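Local coordinates for aminoglycoside acetyltransferase meta-AAC0020 (Uncultured bacterium, PDB 5F47), which probably transfers an acetyl group from acetyl-coenzyme A to an amino group of aminoglycoside antibiotics, as a resistance enzyme of the GNAT fold, at residues V61-E65 with N66-G70; N19-P22 with K23-L27. One frame throughout, in Å; residues are numbered along the deposited sequence.

Contact 1: V61-E65 with N66-G70; sequences VALLE and NKIVG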
loop_
_atom_site.group_PDB
_atom_site.type_symbol
_atom_site.label_atom_id
_atom_site.label_comp_id
_atom_site.label_asym_id
_atom_site.label_seq_id
_atom_site.Cartn_x
_atom_site.Cartn_y
_atom_site.Cartn_z
ATOM N N VAL B 61 10.696 15.356 3.939
ATOM C CA VAL B 61 10.158 16.710 3.878
ATOM C C VAL B 61 11.064 17.690 3.155
ATOM O O VAL B 61 12.276 17.495 3.033
ATOM C CB VAL B 61 9.856 17.265 5.289
ATOM C CG1 VAL B 61 8.842 16.367 6.000
ATOM C CG2 VAL B 61 11.121 17.420 6.129
ATOM N N ALA B 62 10.445 18.758 2.669
ATOM C CA ALA B 62 11.175 19.864 2.064
ATOM C C ALA B 62 11.037 21.073 2.959
ATOM O O ALA B 62 9.937 21.394 3.411
ATOM C CB ALA B 62 10.653 20.161 0.679
ATOM N N LEU B 63 12.154 21.750 3.211
ATOM C CA LEU B 63 12.184 22.846 4.164
ATOM C C LEU B 63 12.752 24.094 3.531
ATOM O O LEU B 63 13.760 24.033 2.829
ATOM C CB LEU B 63 13.032 22.478 5.374
ATOM C CG LEU B 63 12.481 21.420 6.321
ATOM C CD1 LEU B 63 13.610 20.534 6.804
ATOM C CD2 LEU B 63 11.804 22.101 7.492
ATOM N N LEU B 64 12.086 25.218 3.764
ATOM C CA LEU B 64 12.678 26.524 3.530
ATOM C C LEU B 64 12.852 27.140 4.906
ATOM O O LEU B 64 11.867 27.403 5.603
ATOM C CB LEU B 64 11.808 27.381 2.622
ATOM C CG LEU B 64 11.775 26.856 1.188
ATOM C CD1 LEU B 64 10.830 27.681 0.347
ATOM C CD2 LEU B 64 13.178 26.904 0.589
ATOM N N GLU B 65 14.114 27.343 5.282
ATOM C CA GLU B 65 14.518 27.515 6.672
ATOM C C GLU B 65 14.035 26.322 7.491
ATOM O O GLU B 65 14.460 25.186 7.255
ATOM C CB GLU B 65 13.995 28.830 7.236
ATOM C CG GLU B 65 14.651 30.030 6.598
ATOM C CD GLU B 65 14.117 31.333 7.134
ATOM O OE1 GLU B 65 14.209 31.563 8.359
ATOM O OE2 GLU B 65 13.607 32.128 6.322
ATOM N N ASN B 66 13.153 26.568 8.448
ATOM C CA ASN B 66 12.578 25.473 9.208
ATOM C C ASN B 66 11.074 25.410 8.993
ATOM O O ASN B 66 10.333 24.933 9.851
ATOM C CB ASN B 66 12.909 25.608 10.695
ATOM C CG ASN B 66 13.238 24.274 11.342
ATOM O OD1 ASN B 66 12.608 23.871 12.319
ATOM N ND2 ASN B 66 14.226 23.576 10.789
ATOM N N LYS B 67 10.628 25.899 7.840
ATOM C CA LYS B 67 9.231 25.769 7.457
ATOM C C LYS B 67 9.051 24.638 6.453
ATOM O O LYS B 67 9.721 24.597 5.422
ATOM C CB LYS B 67 8.693 27.067 6.864
ATOM C CG LYS B 67 7.200 27.005 6.557
ATOM C CD LYS B 67 6.757 28.125 5.629
ATOM C CE LYS B 67 5.239 28.172 5.519
ATOM N NZ LYS B 67 4.781 28.896 4.299
ATOM N N ILE B 68 8.138 23.725 6.764
ATOM C CA ILE B 68 7.805 22.629 5.870
ATOM C C ILE B 68 7.016 23.162 4.679
ATOM O O ILE B 68 5.954 23.769 4.856
ATOM C CB ILE B 68 6.980 21.555 6.603
ATOM C CG1 ILE B 68 7.793 20.928 7.735
ATOM C CG2 ILE B 68 6.475 20.506 5.625
ATOM C CD1 ILE B 68 8.937 20.095 7.253
ATOM N N VAL B 69 7.529 22.958 3.472
ATOM C CA VAL B 69 6.843 23.456 2.287
ATOM C C VAL B 69 6.463 22.312 1.346
ATOM O O VAL B 69 5.895 22.523 0.271
ATOM C CB VAL B 69 7.700 24.489 1.541
ATOM C CG1 VAL B 69 7.888 25.740 2.415
ATOM C CG2 VAL B 69 9.038 23.885 1.128
ATOM N N GLY B 70 6.763 21.092 1.767
ATOM C CA GLY B 70 6.384 19.928 0.993
ATOM C C GLY B 70 6.815 18.659 1.690
ATOM O O GLY B 70 7.618 18.698 2.615
#
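A62 faces both V69 and G70, the signature of a classic beta bulge, and both of its backbone polar atoms are engaged across the hairpin. A62 N donates to G70 O at 2.8 Å, and A62 O accepts V69 N at 2.9 Å; both bonds are nearly straight at the hydrogen. V69 has CG1 anti to its carbonyl carbon (chi1 -65°), which turns CG2 toward the partner strand. There CG2 lies 4.1 Å from A62 CB and 4.0 Å from L64 CG, and the L64 and V69 side chains cross at about a right angle. On the opposite face the delta methyl of I68 touches two residues of the first strand, with I68 CD1 3.5 Å from L63 CD2 and 3.6 Å from V61 CB.

The hairpin closes through a type II' turn from L64 to K67. E65, with phi 55° and psi -117°, has the backbone expected of its first corner, and N66 forms the second. Two reciprocal bonds tie the ends: L64 N to K67 O at 3.0 Å and K67 N to L64 O at 3.0 Å. CB of N66 points away from the first segment, while its carbonyl carbon is in contact with L63 CD2.

This is the hairpin of strands 57-64 and 67-77 in the central sheet. A62 and V69 pack on I103, in the Q/R-x-x-G-x-G/A motif that begins helix 103-117 and in GNAT enzymes binds the coenzyme A pyrophosphate, probably here too. L63 and I68 meet K23 of helix 21-34, and strand 11-15 runs along the outer edge of strand 57-64.

Contact 2: N19-P22 with K23-L27; sequences NDLP and KFIQL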
loop_
_atom_site.group_PDB
_atom_site.type_symbol
_atom_site.label_atom_id
_atom_site.label_comp_id
_atom_site.label_asym_id
_atom_site.label_seq_id
_atom_site.Cartn_x
_atom_site.Cartn_y
_atom_site.Cartn_z
ATOM N N ASN B 19 12.689 12.051 16.443
ATOM C CA ASN B 19 12.521 13.290 17.200
ATOM C C ASN B 19 11.786 14.371 16.404
ATOM O O ASN B 19 11.717 15.523 16.827
ATOM C CB ASN B 19 13.886 13.810 17.686
ATOM C CG ASN B 19 14.766 14.357 16.563
ATOM O OD1 ASN B 19 14.537 14.106 15.382
ATOM N ND2 ASN B 19 15.801 15.105 16.946
ATOM N N ASP B 20 11.211 13.994 15.262
ATOM C CA ASP B 20 10.633 14.988 14.357
ATOM C C ASP B 20 9.106 15.056 14.330
ATOM O O ASP B 20 8.527 15.456 13.325
ATOM C CB ASP B 20 11.149 14.756 12.928
ATOM C CG ASP B 20 12.569 15.270 12.729
ATOM O OD1 ASP B 20 12.869 16.388 13.201
ATOM O OD2 ASP B 20 13.385 14.572 12.089
ATOM N N LEU B 21 8.447 14.708 15.431
ATOM C CA LEU B 21 6.989 14.849 15.476
ATOM C C LEU B 21 6.492 16.245 15.073
ATOM O O LEU B 21 5.498 16.339 14.355
ATOM C CB LEU B 21 6.443 14.493 16.855
ATOM C CG LEU B 21 4.915 14.459 16.937
ATOM C CD1 LEU B 21 4.311 13.518 15.898
ATOM C CD2 LEU B 21 4.481 14.070 18.339
ATOM N N PRO B 22 7.158 17.333 15.527
ATOM C CA PRO B 22 6.645 18.640 15.093
ATOM C C PRO B 22 6.633 18.833 13.580
ATOM O O PRO B 22 5.656 19.376 13.060
ATOM C CB PRO B 22 7.615 19.632 15.751
ATOM C CG PRO B 22 8.073 18.929 16.963
ATOM C CD PRO B 22 8.236 17.502 16.524
ATOM N N LYS B 23 7.684 18.398 12.885
ATOM C CA LYS B 23 7.702 18.515 11.432
ATOM C C LYS B 23 6.678 17.582 10.796
ATOM O O LYS B 23 6.094 17.914 9.770
ATOM C CB LYS B 23 9.101 18.232 10.880
ATOM C CG LYS B 23 10.076 19.379 11.125
ATOM C CD LYS B 23 11.487 19.004 10.703
ATOM C CE LYS B 23 12.476 20.125 11.005
ATOM N NZ LYS B 23 13.882 19.676 10.803
ATOM N N PHE B 24 6.455 16.420 11.407
ATOM C CA PHE B 24 5.455 15.475 10.912
ATOM C C PHE B 24 4.064 16.120 10.977
ATOM O O PHE B 24 3.300 16.061 10.009
ATOM C CB PHE B 24 5.516 14.186 11.738
ATOM C CG PHE B 24 4.702 13.026 11.196
ATOM C CD1 PHE B 24 4.346 12.921 9.853
ATOM C CD2 PHE B 24 4.300 12.020 12.066
ATOM C CE1 PHE B 24 3.591 11.823 9.402
ATOM C CE2 PHE B 24 3.577 10.933 11.633
ATOM C CZ PHE B 24 3.211 10.828 10.304
ATOM N N ILE B 25 3.768 16.768 12.098
ATOM C CA ILE B 25 2.490 17.459 12.264
ATOM C C ILE B 25 2.363 18.603 11.264
ATOM O O ILE B 25 1.298 18.783 10.663
ATOM C CB ILE B 25 2.324 17.959 13.709
ATOM C CG1 ILE B 25 2.123 16.747 14.619
ATOM C CG2 ILE B 25 1.129 18.925 13.845
ATOM C CD1 ILE B 25 2.091 17.083 16.099
ATOM N N GLN B 26 3.439 19.359 11.052
ATOM C CA GLN B 26 3.421 20.396 10.011
ATOM C C GLN B 26 3.092 19.810 8.642
ATOM O O GLN B 26 2.305 20.389 7.881
ATOM C CB GLN B 26 4.761 21.128 9.932
ATOM C CG GLN B 26 5.031 22.131 11.021
ATOM C CD GLN B 26 6.394 22.775 10.833
ATOM O OE1 GLN B 26 6.643 23.456 9.831
ATOM N NE2 GLN B 26 7.292 22.544 11.785
ATOM N N LEU B 27 3.691 18.663 8.317
ATOM C CA LEU B 27 3.407 18.025 7.038
ATOM C C LEU B 27 1.945 17.592 6.949
ATOM O O LEU B 27 1.305 17.778 5.916
ATOM C CB LEU B 27 4.322 16.817 6.806
ATOM C CG LEU B 27 4.088 16.141 5.450
ATOM C CD1 LEU B 27 4.349 17.107 4.284
ATOM C CD2 LEU B 27 4.944 14.885 5.311
HETATM O O HOH W 1 14.916 18.093 13.036
#
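The first helical turn is set by three i+4 backbone bonds: F24 N to D20 O (3.0 Å), I25 N to L21 O (2.9 Å) and Q26 N to P22 O (3.0 Å). D20 and K23 run side by side and point the same way. With CG beside the backbone N (chi1 -75°) K23 runs next to D20, and its CD lies near OD1, yet the charges stay 4.2 Å apart between D20 OD1 and K23 NZ, too far for a salt bridge. A water joins them instead, donating to D20 OD1 at 2.7 Å and accepting from K23 NZ at 2.9 Å. The other carboxylate oxygen, D20 OD2, takes the backbone N-H of A17, which, with the water on OD1, probably helps fix the rotation of the carboxylate.

Round the helix, L21, with CG anti to its backbone N (chi1 -173°), crosses F24 and I25 obliquely. L21 CD1 approaches F24 CD2 at 4.1 Å, and L21 CG meets the end of I25 at CD1, 3.9 Å away. Beside P22 O lies the CG of Q26.

The arrangement is a helix start: D20 holds the N-cap position, although its carboxylate caps no N-H of the turn, and P22 sits in the first turn, where its missing N-H costs no helical bond. Helix 21-34 follows the first sheet strand, 11-15, as the first helix of the GNAT fold does.

Contact 2 precedes contact 1 in the chain, and their centres lie 11 Å apart on the same side of the molecule. Helix 21-34 rests against the hairpin: Q26 OE1 lies 3.4 Å from I68 N, K23 CE lies 3.9 Å from N66 ND2 at the turn, and L27 CD1 packs 3.9 Å from the carbonyl carbon of G70, near the bulge. The helix start and the hairpin end are thus joined mainly by packing. Through I103, contact 1 also abuts the probable coenzyme A pyrophosphate loop. A bound calcium ion lies about 11 Å from the side chain of D20; neither contact supplies a residue to the calcium site of E18, N53 and N55.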